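PDB 7CBD: exoglucanase A, which hydrolyses the 1,4-beta-glucosidic linkages of cellulose with inversion of anomeric configuration, releasing cellobiose from the non-reducing chain ends, and is seen here as its family 6 catalytic domain. Local coordinates for residues Ile193-Trp198 and Val233-Pro238; Phe229-Ala234 and Met292-Ser297. One frame throughout, in Å; residues are numbered along the deposited sequence.

From the N terminus, the chain leaves strand 187-192, passes through Ile-193 to Trp-198 into helix 196-199, and returns through strand 228-231 to the loop that contact 1 meets, closing 34 intervening residues, 18 of them helical. Contact 2 begins on that returning strand and closes a second excursion of 57 residues, through helix 270-283, to strand 291-295. The two closures follow in sequence and overlap at Val-233 and Ala-234, so neither nests inside the other. Their centres lie 7 Å apart, and Gly-194 O is 2.9 Å from Asp-232 N, a probable hydrogen bond. Together they tie the C-terminal ends of three adjacent parallel strands.

Contact 1 (Ile193-Trp198 and Val233-Pro238); sequences IGHSGW and VANTTP
His-195 meets Asn-235 and Thr-237 in a buried contact between the turn leading into helix 196-199 and the loop after strand 228-231 of the family 6 catalytic domain. From CB of His-195, whose bond from CA is directed toward 233-238, the first torsion (chi1 66°) sets CG between the backbone N and the carbonyl carbon, 3.8 Å from Thr-237 OG1. On one branch ND1 shares a 2.8 Å hydrogen bond with Thr-237 OG1, and either atom could be the donor. On the other, CD2 passes under the amide and is 3.7 Å from Asn-235 ND2. At the tip, CE1 lies 3.4 Å from Thr-237 OG1, with Asn-235 OD1 a little farther, while NE2 lies 3.4 Å from Asn-235 ND2 at an angle too poor for a hydrogen bond. Asn-235 ND2 sits over one ring face and the ring and amide planes are 25° apart, so the groups stack; Trp-198 N lies over the opposite face. Asn-235 OD1 also receives Thr-236 N at 2.8 Å, and Arg-328 bonds both Asn-235 OD1 and Thr-237 OG1. Thr-237 CG2 packs on Ser-196 OG, whose main polar partner is Glu-270. The side chains of His-195 and the predicted proton donor Asp-149 lie about 8 Å apart. His-195 is the N-cap residue of helix 196-199, just beyond strand 187-192; Glu-270, at the start of helix 270-283, touches both His-195 and Thr-237.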
loop_
_atom_site.group_PDB
_atom_site.type_symbol
_atom_site.label_atom_id
_atom_site.label_comp_id
_atom_site.label_asym_id
_atom_site.label_seq_id
_atom_site.Cartn_x
_atom_site.Cartn_y
_atom_site.Cartn_z
ATOM N N ILE A 193 -1.387 -5.778 -6.376
ATOM C CA ILE A 193 -0.600 -6.961 -6.725
ATOM C C ILE A 193 0.323 -7.401 -5.590
ATOM O O ILE A 193 1.392 -7.974 -5.830
ATOM C CB ILE A 193 0.148 -6.803 -8.066
ATOM C CG1 ILE A 193 1.140 -5.637 -8.023
ATOM C CG2 ILE A 193 -0.842 -6.671 -9.202
ATOM C CD1 ILE A 193 2.211 -5.736 -9.085
ATOM N N GLY A 194 -0.087 -7.179 -4.344
ATOM C CA GLY A 194 0.761 -7.646 -3.258
ATOM C C GLY A 194 2.126 -6.991 -3.323
ATOM O O GLY A 194 2.253 -5.805 -3.643
ATOM N N HIS A 195 3.162 -7.769 -3.025
ATOM C CA HIS A 195 4.533 -7.271 -3.029
ATOM C C HIS A 195 5.463 -8.454 -3.259
ATOM O O HIS A 195 5.040 -9.611 -3.229
ATOM C CB HIS A 195 4.884 -6.547 -1.723
ATOM C CG HIS A 195 4.896 -7.440 -0.521
ATOM N ND1 HIS A 195 6.060 -7.820 0.116
ATOM C CD2 HIS A 195 3.886 -8.046 0.150
ATOM C CE1 HIS A 195 5.765 -8.610 1.133
ATOM N NE2 HIS A 195 4.453 -8.760 1.179
ATOM N N SER A 196 6.753 -8.159 -3.443
ATOM C CA SER A 196 7.680 -9.223 -3.817
ATOM C C SER A 196 7.850 -10.267 -2.721
ATOM O O SER A 196 8.140 -11.427 -3.025
ATOM C CB SER A 196 9.044 -8.656 -4.212
ATOM O OG SER A 196 9.602 -7.844 -3.192
ATOM N N GLY A 197 7.704 -9.882 -1.454
ATOM C CA GLY A 197 7.834 -10.846 -0.374
ATOM C C GLY A 197 6.675 -11.811 -0.258
ATOM O O GLY A 197 6.714 -12.724 0.574
ATOM N N TRP A 198 5.639 -11.631 -1.073
ATOM C CA TRP A 198 4.498 -12.531 -1.145
ATOM C C TRP A 198 4.455 -13.276 -2.469
ATOM O O TRP A 198 4.274 -14.499 -2.487
ATOM C CB TRP A 198 3.217 -11.698 -0.955
ATOM C CG TRP A 198 1.911 -12.455 -0.906
ATOM C CD1 TRP A 198 1.721 -13.812 -0.843
ATOM C CD2 TRP A 198 0.610 -11.869 -0.914
ATOM N NE1 TRP A 198 0.376 -14.098 -0.803
ATOM C CE2 TRP A 198 -0.326 -12.921 -0.848
ATOM C CE3 TRP A 198 0.145 -10.551 -0.970
ATOM C CZ2 TRP A 198 -1.697 -12.692 -0.837
ATOM C CZ3 TRP A 198 -1.210 -10.327 -0.962
ATOM C CH2 TRP A 198 -2.118 -11.392 -0.900
ATOM N N VAL A 233 1.273 -1.975 -1.236
ATOM C CA VAL A 233 0.356 -1.158 -0.445
ATOM C C VAL A 233 0.290 -1.642 0.993
ATOM O O VAL A 233 0.148 -2.840 1.288
ATOM C CB VAL A 233 -0.986 -0.766 -1.100
ATOM C CG1 VAL A 233 -1.116 -1.135 -2.579
ATOM C CG2 VAL A 233 -2.163 -1.065 -0.232
ATOM N N ALA A 234 0.479 -0.700 1.899
ATOM C CA ALA A 234 0.508 -0.928 3.334
ATOM C C ALA A 234 1.620 -1.864 3.768
ATOM O O ALA A 234 1.610 -2.324 4.908
ATOM C CB ALA A 234 -0.848 -1.391 3.879
ATOM N N ASN A 235 2.590 -2.143 2.903
ATOM C CA ASN A 235 3.726 -2.988 3.235
ATOM C C ASN A 235 4.992 -2.146 3.279
ATOM O O ASN A 235 4.956 -0.916 3.160
ATOM C CB ASN A 235 3.827 -4.187 2.278
ATOM C CG ASN A 235 4.426 -5.421 2.950
ATOM O OD1 ASN A 235 5.644 -5.533 3.094
ATOM N ND2 ASN A 235 3.573 -6.337 3.383
ATOM N N THR A 236 6.119 -2.822 3.490
ATOM C CA THR A 236 7.388 -2.158 3.735
ATOM C C THR A 236 8.524 -2.690 2.876
ATOM O O THR A 236 9.661 -2.245 3.054
ATOM C CB THR A 236 7.779 -2.250 5.219
ATOM O OG1 THR A 236 7.880 -3.627 5.602
ATOM C CG2 THR A 236 6.742 -1.567 6.092
ATOM N N THR A 237 8.262 -3.596 1.945
ATOM C CA THR A 237 9.347 -4.150 1.148
ATOM C C THR A 237 10.052 -3.018 0.405
ATOM O O THR A 237 9.379 -2.169 -0.194
ATOM C CB THR A 237 8.775 -5.168 0.176
ATOM O OG1 THR A 237 8.149 -6.209 0.937
ATOM C CG2 THR A 237 9.873 -5.757 -0.694
ATOM N N PRO A 238 11.385 -2.943 0.450
ATOM C CA PRO A 238 12.066 -1.754 -0.076
ATOM C C PRO A 238 11.844 -1.550 -1.562
ATOM O O PRO A 238 11.620 -2.492 -2.323
ATOM C CB PRO A 238 13.551 -2.010 0.220
ATOM C CG PRO A 238 13.653 -3.435 0.572
ATOM C CD PRO A 238 12.320 -3.861 1.118
HETATM O O HOH W 1 0.155 -4.266 -2.631
#

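Contact 2 (Phe229-Ala234 and Met292-Ser297); sequences FVSDVA and MLVDTS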
loop_
_atom_site.group_PDB
_atom_site.type_symbol
_atom_site.label_atom_id
_atom_site.label_comp_id
_atom_site.label_asym_id
_atom_site.label_seq_id
_atom_site.Cartn_x
_atom_site.Cartn_y
_atom_site.Cartn_z
ATOM N N PHE A 229 -1.531 -1.504 -12.109
ATOM C CA PHE A 229 -1.346 -2.363 -10.945
ATOM C C PHE A 229 -0.512 -1.623 -9.909
ATOM O O PHE A 229 0.342 -0.810 -10.255
ATOM C CB PHE A 229 -0.666 -3.667 -11.375
ATOM C CG PHE A 229 -1.480 -4.442 -12.366
ATOM C CD1 PHE A 229 -2.381 -5.402 -11.940
ATOM C CD2 PHE A 229 -1.390 -4.171 -13.729
ATOM C CE1 PHE A 229 -3.167 -6.091 -12.850
ATOM C CE2 PHE A 229 -2.174 -4.849 -14.640
ATOM C CZ PHE A 229 -3.057 -5.812 -14.200
ATOM N N VAL A 230 -0.762 -1.904 -8.629
ATOM C CA VAL A 230 -0.050 -1.228 -7.545
ATOM C C VAL A 230 0.515 -2.259 -6.572
ATOM O O VAL A 230 -0.198 -3.176 -6.142
ATOM C CB VAL A 230 -0.931 -0.174 -6.831
ATOM C CG1 VAL A 230 -2.255 -0.757 -6.355
ATOM C CG2 VAL A 230 -0.173 0.495 -5.694
ATOM N N SER A 231 1.800 -2.116 -6.248
ATOM C CA SER A 231 2.471 -3.021 -5.325
ATOM C C SER A 231 2.829 -2.317 -4.021
ATOM O O SER A 231 2.869 -1.083 -3.937
ATOM C CB SER A 231 3.727 -3.646 -5.950
ATOM O OG SER A 231 4.863 -2.811 -5.791
ATOM N N ASP A 232 3.073 -3.135 -2.997
ATOM C CA ASP A 232 3.590 -2.714 -1.701
ATOM C C ASP A 232 2.568 -1.946 -0.878
ATOM O O ASP A 232 2.958 -1.307 0.118
ATOM C CB ASP A 232 4.883 -1.887 -1.836
ATOM C CG ASP A 232 5.982 -2.292 -0.863
ATOM O OD1 ASP A 232 5.886 -3.342 -0.194
ATOM O OD2 ASP A 232 6.985 -1.536 -0.811
ATOM N N VAL A 233 1.273 -1.975 -1.236
ATOM C CA VAL A 233 0.356 -1.158 -0.445
ATOM C C VAL A 233 0.290 -1.642 0.993
ATOM O O VAL A 233 0.148 -2.840 1.288
ATOM C CB VAL A 233 -0.986 -0.766 -1.100
ATOM C CG1 VAL A 233 -1.116 -1.135 -2.579
ATOM C CG2 VAL A 233 -2.163 -1.065 -0.232
ATOM N N ALA A 234 0.479 -0.700 1.899
ATOM C CA ALA A 234 0.508 -0.928 3.334
ATOM C C ALA A 234 1.620 -1.864 3.768
ATOM O O ALA A 234 1.610 -2.324 4.908
ATOM C CB ALA A 234 -0.848 -1.391 3.879
ATOM N N MET A 292 2.429 0.757 -13.646
ATOM C CA MET A 292 2.624 0.225 -12.308
ATOM C C MET A 292 2.792 1.367 -11.319
ATOM O O MET A 292 3.343 2.420 -11.649
ATOM C CB MET A 292 3.875 -0.675 -12.244
ATOM C CG MET A 292 3.969 -1.682 -13.395
ATOM S SD MET A 292 2.621 -2.877 -13.513
ATOM C CE MET A 292 3.129 -3.990 -12.216
ATOM N N LEU A 293 2.317 1.141 -10.098
ATOM C CA LEU A 293 2.544 2.036 -8.975
ATOM C C LEU A 293 3.226 1.258 -7.860
ATOM O O LEU A 293 2.994 0.057 -7.710
ATOM C CB LEU A 293 1.227 2.572 -8.402
ATOM C CG LEU A 293 0.286 3.315 -9.343
ATOM C CD1 LEU A 293 -1.017 3.609 -8.629
ATOM C CD2 LEU A 293 0.924 4.610 -9.835
ATOM N N VAL A 294 4.065 1.937 -7.073
ATOM C CA VAL A 294 4.564 1.394 -5.814
ATOM C C VAL A 294 4.131 2.325 -4.692
ATOM O O VAL A 294 4.325 3.542 -4.789
ATOM C CB VAL A 294 6.096 1.213 -5.802
ATOM C CG1 VAL A 294 6.539 0.634 -4.461
ATOM C CG2 VAL A 294 6.546 0.310 -6.922
ATOM N N ASP A 295 3.544 1.752 -3.637
ATOM C CA ASP A 295 3.277 2.468 -2.396
ATOM C C ASP A 295 4.596 2.603 -1.650
ATOM O O ASP A 295 5.106 1.620 -1.101
ATOM C CB ASP A 295 2.276 1.678 -1.558
ATOM C CG ASP A 295 1.875 2.396 -0.278
ATOM O OD1 ASP A 295 2.404 3.494 -0.006
ATOM O OD2 ASP A 295 1.012 1.872 0.456
ATOM N N THR A 296 5.152 3.817 -1.641
ATOM C CA THR A 296 6.437 4.108 -1.009
ATOM C C THR A 296 6.278 4.731 0.378
ATOM O O THR A 296 7.240 5.284 0.928
ATOM C CB THR A 296 7.271 5.016 -1.917
ATOM O OG1 THR A 296 6.515 6.190 -2.233
ATOM C CG2 THR A 296 7.635 4.300 -3.208
ATOM N N SER A 297 5.088 4.609 0.971
ATOM C CA SER A 297 4.800 5.281 2.232
ATOM C C SER A 297 5.731 4.850 3.358
ATOM O O SER A 297 6.090 5.671 4.212
ATOM C CB SER A 297 3.349 5.031 2.628
ATOM O OG SER A 297 3.023 3.649 2.615
#
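Asp-295 uses its carboxylate to hold the neighbouring segment beyond the last backbone bond of the strand pair: OD2 accepts Ala-234 N at 3.0 Å, on the anti side and 32° out of the carboxylate plane, and also takes Lys-365 N. The pairing before it joins two adjacent parallel strands, 228-231 and 291-295, in the central barrel-like beta/alpha fold of family 6 cellulases. Three backbone bonds establish the register: Leu-293 N to Phe-229 O, Ser-231 N to Leu-293 O and Asp-295 N to Ser-231 O, the last 2.9 Å long and nearly straight at 175°. On one face Val-230 CG2 packs on Leu-293 CB at 3.7 Å; on the other, Met-292, bent at chi2 and chi3, brings CE to 3.9 Å from Phe-229 CB and SD into an oblique Met-aromatic contact. Ser-231 OG lies beside Val-294 CG2 and bonds Glu-270. With CG anti to the backbone N (chi1 -177°), Asp-295 extends past Val-233 CA to Ala-234, whose side chain is about 5 Å from that of the predicted nucleophile Asp-371. An alanine in place of Asp-295 is likely to leave Ala-234 N and Lys-365 N without this acceptor and Ser-297 without its turn partner. That partner is OD1, which closes an Asx turn with Ser-297 N and, from the same face of the carboxylate, takes Ser-297 OG at 2.7 Å.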